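Long-range contacts in GCN5-related N-acetyltransferase (Kribbella flavida, PDB 4MY0), which probably transfers acetyl groups from acetyl-CoA to amines, perhaps those of aminoglycosides, as a GNAT-family enzyme with a sterol carrier protein-like domain: residues 132-137 with 281-286; 81-86 with 117-122. All coordinates share one frame; numbering follows the deposited sequence.

How the contacts relate
Contact 2 comes first along the chain, pairing 81-86 with 117-122 within the first acetyltransferase region; contact 1 then joins 132-137 to 281-286, from the second acetyltransferase region. Their centres lie about 9 Å apart, and strands 118-121 and 274-284 are neighbours in the same sheet. Strand 118-121 is thus flanked by strand 78-90 in contact 2 and by strand 274-284, the partner of 132-137 in contact 1. A probable hydrogen bond from M281 N to L121 O and another between the hydroxyls of Y134 and S119 tie the two directly. Strand 274-284 thereby links the two acetyltransferase regions through this shared sheet, close to the coenzyme A pocket of the first.

Contact 1: residues 132-137 with 281-286; sequences LGYEFG and MLRLLD
Y134 and R283 meet at about a right angle, the arginine CB sitting over the centre of the tyrosine ring, 3.8 Å from its centroid, in a CH-pi contact. The planes of ring and guanidinium stand 87° apart. Arginine suits this place because its aliphatic part can cover a ring while its head seeks oxygens: with CG anti to the backbone N (chi1 -167°) and the chain extended to NE, the head reaches L132. There R283 NE donates to L132 O at 2.8 Å, in the plane of both groups, and NH2 adds a weak bond. NH1 turns back to L284 O, and NH2 has a salt bridge to D310, so the head is gripped on several sides. G133 closes the preceding helix in a Schellman motif; its positive phi suits glycine, and its O lies over one face of the guanidinium.

Beyond the arginine, selenomethionine M281 lays its CE over the centre of the F136 ring, 3.8 Å from the centroid, a CH-pi contact; the selenium, 4.9 Å from that centroid above the same face, adds a more distant Met-aromatic one. That selenium also touches Y134 CB at 3.8 Å, so one flexible, apolar chain serves two aromatic residues. Between these pairs the backbones of E135 and L282 exchange two antiparallel bonds, L282 N to E135 O being 2.7 Å. E135 OE1 accepts from F136 N, while OE2 makes salt bridges to R130 and R346.

Helix 99-113 touches Y134, helix 126-131 packs on F136 and M281, and helix 345-352 covers L282 and L284; strand 118-121 pairs with 274-284.

Contact 2: residues 81-86 with 117-122; sequences PMAGIA and PISALY
P117, in the loop before strand 118-121, sets its ring against P81 of strand 78-90, CD lying 3.9 Å from P81 CB. Next, I118 crosses selenomethionine M82 at about a right angle, its CG1 3.6 Å from M82 CG. The isoleucine holds CG1 between backbone N and carbonyl carbon (chi1 60°), which directs this branch at M82. Its carbonyl O takes the A83 N-H at 2.9 Å.

S119 lies on the other face with A83. Its OG donates to A83 O at 2.8 Å in the carbonyl plane, while A120 N reaches the same oxygen from above that plane, so two donors grip one acceptor. A small hydroxyl suits the place, since S119 OG also bonds with Y134 OH and lies against the CG1 of I85. A120 faces the M82 side, where its methyl packs against the selenium at 3.8 Å, and its carbonyl O accepts from I85 N almost in line with the C=O bond. L121 brings CD2 to I85 CB at 3.8 Å, a fit of two branched apolar chains. At Y122 a water spans the backbones, donating to I85 O and accepting from the tyrosine N.

Strand 78-90, helix 99-113 and strand 118-121 make the beta-alpha-beta unit of the GNAT fold. The strands begin to part where water replaces a direct bond, consistent with the splay of parallel strands that GNAT enzymes use to hold acetyl-CoA.

Contact 1: residues 132-137 with 281-286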
ATOM      1  N   LEU C 132      12.274 -27.286 -25.646  1.00 25.77           N
ATOM      2  CA  LEU C 132      11.567 -27.688 -26.872  1.00 27.80           C
ATOM      3  C   LEU C 132      11.893 -26.808 -28.073  1.00 29.92           C
ATOM      4  O   LEU C 132      11.396 -27.055 -29.180  1.00 30.27           O
ATOM      5  CB  LEU C 132      10.054 -27.664 -26.643  1.00 27.14           C
ATOM      6  CG  LEU C 132       9.562 -28.784 -25.737  1.00 33.71           C
ATOM      7  CD1 LEU C 132       8.313 -28.333 -25.047  1.00 36.85           C
ATOM      8  CD2 LEU C 132       9.306 -30.041 -26.543  1.00 38.67           C
ATOM      9  N   GLY C 133      12.698 -25.766 -27.867  1.00 22.09           N
ATOM     10  CA  GLY C 133      13.151 -24.969 -28.986  1.00 20.71           C
ATOM     11  C   GLY C 133      12.571 -23.569 -29.120  1.00 22.61           C
ATOM     12  O   GLY C 133      12.929 -22.858 -30.054  1.00 20.12           O
ATOM     13  N   TYR C 134      11.696 -23.157 -28.200  1.00 18.70           N
ATOM     14  CA  TYR C 134      11.133 -21.815 -28.262  1.00 20.60           C
ATOM     15  C   TYR C 134      12.122 -20.789 -27.706  1.00 22.47           C
ATOM     16  O   TYR C 134      12.938 -21.112 -26.837  1.00 19.86           O
ATOM     17  CB  TYR C 134       9.851 -21.733 -27.429  1.00 18.73           C
ATOM     18  CG  TYR C 134       8.633 -22.408 -28.039  1.00 22.11           C
ATOM     19  CD1 TYR C 134       7.640 -21.654 -28.666  1.00 19.93           C
ATOM     20  CD2 TYR C 134       8.454 -23.792 -27.953  1.00 21.19           C
ATOM     21  CE1 TYR C 134       6.504 -22.264 -29.208  1.00 23.31           C
ATOM     22  CE2 TYR C 134       7.323 -24.407 -28.485  1.00 23.86           C
ATOM     23  CZ  TYR C 134       6.351 -23.638 -29.115  1.00 25.97           C
ATOM     24  OH  TYR C 134       5.222 -24.243 -29.660  1.00 26.89           O
ATOM     25  N   GLU C 135      12.040 -19.551 -28.186  1.00 18.78           N
ATOM     26  CA  GLU C 135      12.794 -18.462 -27.561  1.00 20.38           C
ATOM     27  C   GLU C 135      11.961 -17.191 -27.616  1.00 20.95           C
ATOM     28  O   GLU C 135      11.071 -17.076 -28.465  1.00 20.28           O
ATOM     29  CB  GLU C 135      14.156 -18.252 -28.248  1.00 20.15           C
ATOM     30  CG  GLU C 135      15.144 -17.362 -27.444  1.00 28.65           C
ATOM     31  CD  GLU C 135      15.128 -17.681 -25.942  1.00 29.75           C
ATOM     32  OE1 GLU C 135      14.436 -16.951 -25.183  1.00 26.57           O
ATOM     33  OE2 GLU C 135      15.783 -18.671 -25.522  1.00 28.03           O
ATOM     34  N   PHE C 136      12.234 -16.246 -26.707  1.00 22.22           N
ATOM     35  CA  PHE C 136      11.555 -14.947 -26.745  1.00 23.19           C
ATOM     36  C   PHE C 136      11.697 -14.288 -28.108  1.00 26.92           C
ATOM     37  O   PHE C 136      12.794 -14.264 -28.688  1.00 29.08           O
ATOM     38  CB  PHE C 136      12.043 -14.020 -25.628  1.00 20.54           C
ATOM     39  CG  PHE C 136      11.539 -14.417 -24.263  1.00 21.04           C
ATOM     40  CD1 PHE C 136      10.175 -14.626 -24.042  1.00 23.59           C
ATOM     41  CD2 PHE C 136      12.420 -14.637 -23.222  1.00 22.21           C
ATOM     42  CE1 PHE C 136       9.694 -15.012 -22.784  1.00 20.83           C
ATOM     43  CE2 PHE C 136      11.953 -15.019 -21.959  1.00 21.70           C
ATOM     44  CZ  PHE C 136      10.584 -15.198 -21.741  1.00 22.49           C
ATOM     45  N   GLY C 137      10.575 -13.783 -28.620  1.00 24.27           N
ATOM     46  CA  GLY C 137      10.527 -13.249 -29.968  1.00 24.11           C
ATOM     47  C   GLY C 137       9.986 -11.833 -30.033  1.00 25.19           C
ATOM     48  O   GLY C 137      10.166 -11.146 -31.039  1.00 27.42           O
HETATM   49  N   MSE C 281       7.073 -16.052 -26.740  1.00 20.26           N
HETATM   50  CA  MSE C 281       8.090 -16.863 -27.399  1.00 19.52           C
HETATM   51  C   MSE C 281       7.652 -17.316 -28.772  1.00 22.28           C
HETATM   52  O   MSE C 281       6.458 -17.353 -29.059  1.00 19.96           O
HETATM   53  CB  MSE C 281       8.441 -18.080 -26.562  1.00 18.40           C
HETATM   54  CG  MSE C 281       9.279 -17.733 -25.348  1.00 24.00           C
HETATM   55 SE   MSE C 281       9.785 -19.358 -24.404  0.68 28.09          SE
HETATM   56  CE  MSE C 281      11.139 -18.562 -23.249  1.00 39.18           C
ATOM     57  N   LEU C 282       8.637 -17.673 -29.597  1.00 21.89           N
ATOM     58  CA  LEU C 282       8.418 -18.074 -30.980  1.00 22.26           C
ATOM     59  C   LEU C 282       9.220 -19.334 -31.264  1.00 22.20           C
ATOM     60  O   LEU C 282      10.312 -19.511 -30.712  1.00 20.01           O
ATOM     61  CB  LEU C 282       8.917 -16.967 -31.909  1.00 19.83           C
ATOM     62  CG  LEU C 282       8.794 -17.221 -33.406  1.00 24.47           C
ATOM     63  CD1 LEU C 282       7.318 -17.284 -33.775  1.00 28.45           C
ATOM     64  CD2 LEU C 282       9.511 -16.127 -34.195  1.00 22.44           C
ATOM     65  N   ARG C 283       8.687 -20.214 -32.106  1.00 19.12           N
ATOM     66  CA  ARG C 283       9.480 -21.322 -32.641  1.00 22.23           C
ATOM     67  C   ARG C 283       9.191 -21.521 -34.132  1.00 22.30           C
ATOM     68  O   ARG C 283       8.036 -21.426 -34.548  1.00 22.17           O
ATOM     69  CB  ARG C 283       9.176 -22.625 -31.896  1.00 20.48           C
ATOM     70  CG  ARG C 283      10.184 -23.736 -32.196  1.00 21.13           C
ATOM     71  CD  ARG C 283       9.604 -25.144 -31.982  1.00 22.01           C
ATOM     72  NE  ARG C 283      10.665 -26.109 -31.672  1.00 26.35           N
ATOM     73  CZ  ARG C 283      11.523 -26.601 -32.566  1.00 30.15           C
ATOM     74  NH1 ARG C 283      11.460 -26.226 -33.841  1.00 28.49           N
ATOM     75  NH2 ARG C 283      12.458 -27.467 -32.186  1.00 28.68           N
ATOM     76  N   LEU C 284      10.220 -21.788 -34.936  1.00 21.58           N
ATOM     77  CA  LEU C 284       9.983 -22.184 -36.328  1.00 23.42           C
ATOM     78  C   LEU C 284       9.739 -23.703 -36.414  1.00 23.65           C
ATOM     79  O   LEU C 284      10.516 -24.498 -35.873  1.00 23.90           O
ATOM     80  CB  LEU C 284      11.148 -21.792 -37.244  1.00 21.97           C
ATOM     81  CG  LEU C 284      11.628 -20.344 -37.394  1.00 29.68           C
ATOM     82  CD1 LEU C 284      12.022 -20.068 -38.832  1.00 26.97           C
ATOM     83  CD2 LEU C 284      10.648 -19.292 -36.881  1.00 25.52           C
ATOM     84  N   LEU C 285       8.661 -24.101 -37.082  1.00 21.38           N
ATOM     85  CA  LEU C 285       8.363 -25.522 -37.289  1.00 26.39           C
ATOM     86  C   LEU C 285       8.738 -26.011 -38.692  1.00 30.00           C
ATOM     87  O   LEU C 285       9.039 -27.196 -38.885  1.00 33.55           O
ATOM     88  CB  LEU C 285       6.877 -25.798 -37.060  1.00 28.44           C
ATOM     89  CG  LEU C 285       6.262 -25.290 -35.763  1.00 30.95           C
ATOM     90  CD1 LEU C 285       4.790 -25.653 -35.716  1.00 28.99           C
ATOM     91  CD2 LEU C 285       7.008 -25.879 -34.586  1.00 31.83           C
ATOM     92  N   ASP C 286       8.674 -25.106 -39.670  1.00 25.39           N
ATOM     93  CA  ASP C 286       9.028 -25.421 -41.059  1.00 27.87           C
ATOM     94  C   ASP C 286       9.746 -24.184 -41.611  1.00 27.66           C
ATOM     95  O   ASP C 286       9.116 -23.305 -42.201  1.00 26.19           O
ATOM     96  CB  ASP C 286       7.754 -25.742 -41.869  1.00 27.08           C
ATOM     97  CG  ASP C 286       8.023 -25.982 -43.369  1.00 39.71           C
ATOM     98  OD1 ASP C 286       7.086 -26.449 -44.057  1.00 41.10           O
ATOM     99  OD2 ASP C 286       9.140 -25.706 -43.874  1.00 43.85           O
TER

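Contact 2: residues 81-86 with 117-122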
ATOM      1  N   PRO C  81       0.812 -18.132 -41.268  1.00 27.12           N
ATOM      2  CA  PRO C  81      -0.008 -19.030 -40.433  1.00 28.29           C
ATOM      3  C   PRO C  81       0.769 -19.410 -39.173  1.00 30.67           C
ATOM      4  O   PRO C  81       1.985 -19.623 -39.251  1.00 28.81           O
ATOM      5  CB  PRO C  81      -0.229 -20.253 -41.329  1.00 29.38           C
ATOM      6  CG  PRO C  81      -0.069 -19.711 -42.775  1.00 27.77           C
ATOM      7  CD  PRO C  81       1.030 -18.664 -42.629  1.00 26.75           C
HETATM    8  N   MSE C  82       0.099 -19.459 -38.027  1.00 23.13           N
HETATM    9  CA  MSE C  82       0.820 -19.593 -36.775  1.00 22.00           C
HETATM   10  C   MSE C  82       0.049 -20.423 -35.764  1.00 26.16           C
HETATM   11  O   MSE C  82      -1.161 -20.260 -35.615  1.00 24.70           O
HETATM   12  CB  MSE C  82       1.124 -18.204 -36.200  1.00 22.23           C
HETATM   13  CG  MSE C  82       2.031 -18.243 -34.978  1.00 21.91           C
HETATM   14 SE   MSE C  82       0.987 -18.190 -33.328  0.74 28.83          SE
HETATM   15  CE  MSE C  82       0.880 -16.250 -33.234  1.00 20.95           C
ATOM     16  N   ALA C  83       0.743 -21.318 -35.069  1.00 24.61           N
ATOM     17  CA  ALA C  83       0.092 -22.144 -34.057  1.00 22.69           C
ATOM     18  C   ALA C  83       0.256 -21.508 -32.680  1.00 21.80           C
ATOM     19  O   ALA C  83       1.332 -21.580 -32.082  1.00 22.07           O
ATOM     20  CB  ALA C  83       0.684 -23.542 -34.055  1.00 21.98           C
ATOM     21  N   GLY C  84      -0.803 -20.905 -32.158  1.00 19.59           N
ATOM     22  CA  GLY C  84      -0.695 -20.244 -30.858  1.00 24.24           C
ATOM     23  C   GLY C  84      -1.045 -21.208 -29.734  1.00 24.21           C
ATOM     24  O   GLY C  84      -2.195 -21.622 -29.614  1.00 25.78           O
ATOM     25  N   ILE C  85      -0.061 -21.565 -28.914  1.00 21.10           N
ATOM     26  CA  ILE C  85      -0.257 -22.602 -27.904  1.00 20.96           C
ATOM     27  C   ILE C  85      -0.850 -21.985 -26.637  1.00 20.92           C
ATOM     28  O   ILE C  85      -0.336 -20.980 -26.131  1.00 20.31           O
ATOM     29  CB  ILE C  85       1.076 -23.342 -27.575  1.00 20.08           C
ATOM     30  CG1 ILE C  85       1.853 -23.663 -28.859  1.00 17.38           C
ATOM     31  CG2 ILE C  85       0.804 -24.637 -26.751  1.00 17.72           C
ATOM     32  CD1 ILE C  85       1.028 -24.385 -29.984  1.00 19.49           C
ATOM     33  N   ALA C  86      -1.945 -22.566 -26.133  1.00 23.27           N
ATOM     34  CA  ALA C  86      -2.634 -22.020 -24.956  1.00 22.24           C
ATOM     35  C   ALA C  86      -3.093 -23.101 -23.988  1.00 21.86           C
ATOM     36  O   ALA C  86      -3.246 -24.270 -24.363  1.00 22.38           O
ATOM     37  CB  ALA C  86      -3.836 -21.167 -25.375  1.00 21.21           C
ATOM     38  N   PRO C 117       3.846 -23.011 -40.176  1.00 27.63           N
ATOM     39  CA  PRO C 117       5.316 -22.992 -40.188  1.00 29.49           C
ATOM     40  C   PRO C 117       5.933 -22.351 -38.936  1.00 28.65           C
ATOM     41  O   PRO C 117       7.150 -22.445 -38.742  1.00 23.48           O
ATOM     42  CB  PRO C 117       5.633 -22.153 -41.427  1.00 30.75           C
ATOM     43  CG  PRO C 117       4.471 -21.170 -41.506  1.00 34.16           C
ATOM     44  CD  PRO C 117       3.263 -21.969 -41.045  1.00 32.20           C
ATOM     45  N   ILE C 118       5.123 -21.713 -38.092  1.00 23.38           N
ATOM     46  CA  ILE C 118       5.645 -21.154 -36.854  1.00 26.53           C
ATOM     47  C   ILE C 118       4.642 -21.331 -35.716  1.00 26.52           C
ATOM     48  O   ILE C 118       3.460 -21.615 -35.939  1.00 24.36           O
ATOM     49  CB  ILE C 118       5.949 -19.639 -36.970  1.00 29.03           C
ATOM     50  CG1 ILE C 118       4.675 -18.871 -37.327  1.00 30.26           C
ATOM     51  CG2 ILE C 118       7.077 -19.363 -37.979  1.00 29.60           C
ATOM     52  CD1 ILE C 118       4.853 -17.343 -37.374  1.00 31.41           C
ATOM     53  N   SER C 119       5.121 -21.133 -34.496  1.00 23.35           N
ATOM     54  CA  SER C 119       4.289 -21.285 -33.312  1.00 23.24           C
ATOM     55  C   SER C 119       4.711 -20.256 -32.265  1.00 22.02           C
ATOM     56  O   SER C 119       5.895 -19.938 -32.143  1.00 21.33           O
ATOM     57  CB  SER C 119       4.427 -22.713 -32.762  1.00 20.56           C
ATOM     58  OG  SER C 119       3.736 -22.859 -31.539  1.00 23.37           O
ATOM     59  N   ALA C 120       3.746 -19.721 -31.519  1.00 21.48           N
ATOM     60  CA  ALA C 120       4.053 -18.770 -30.456  1.00 21.41           C
ATOM     61  C   ALA C 120       3.224 -19.058 -29.201  1.00 20.77           C
ATOM     62  O   ALA C 120       2.181 -19.720 -29.268  1.00 20.22           O
ATOM     63  CB  ALA C 120       3.849 -17.308 -30.934  1.00 18.39           C
ATOM     64  N   LEU C 121       3.703 -18.563 -28.062  1.00 19.27           N
ATOM     65  CA  LEU C 121       3.002 -18.693 -26.788  1.00 19.07           C
ATOM     66  C   LEU C 121       3.602 -17.743 -25.755  1.00 21.02           C
ATOM     67  O   LEU C 121       4.754 -17.298 -25.899  1.00 19.19           O
ATOM     68  CB  LEU C 121       3.100 -20.132 -26.262  1.00 17.59           C
ATOM     69  CG  LEU C 121       4.518 -20.721 -26.101  1.00 20.01           C
ATOM     70  CD1 LEU C 121       5.139 -20.430 -24.738  1.00 18.55           C
ATOM     71  CD2 LEU C 121       4.521 -22.239 -26.383  1.00 21.26           C
ATOM     72  N   TYR C 122       2.810 -17.448 -24.725  1.00 16.51           N
ATOM     73  CA  TYR C 122       3.242 -16.729 -23.535  1.00 16.84           C
ATOM     74  C   TYR C 122       3.530 -17.768 -22.460  1.00 19.58           C
ATOM     75  O   TYR C 122       2.602 -18.381 -21.922  1.00 20.73           O
ATOM     76  CB  TYR C 122       2.110 -15.825 -23.028  1.00 18.89           C
ATOM     77  CG  TYR C 122       1.915 -14.557 -23.836  1.00 20.85           C
ATOM     78  CD1 TYR C 122       2.564 -13.378 -23.479  1.00 19.58           C
ATOM     79  CD2 TYR C 122       1.082 -14.538 -24.947  1.00 24.22           C
ATOM     80  CE1 TYR C 122       2.385 -12.202 -24.223  1.00 23.86           C
ATOM     81  CE2 TYR C 122       0.898 -13.380 -25.698  1.00 24.07           C
ATOM     82  CZ  TYR C 122       1.551 -12.219 -25.329  1.00 24.69           C
ATOM     83  OH  TYR C 122       1.367 -11.079 -26.081  1.00 21.06           O
TER
HETATM   84  O   HOH W   1       0.229 -18.790 -24.653  1.00 19.30           O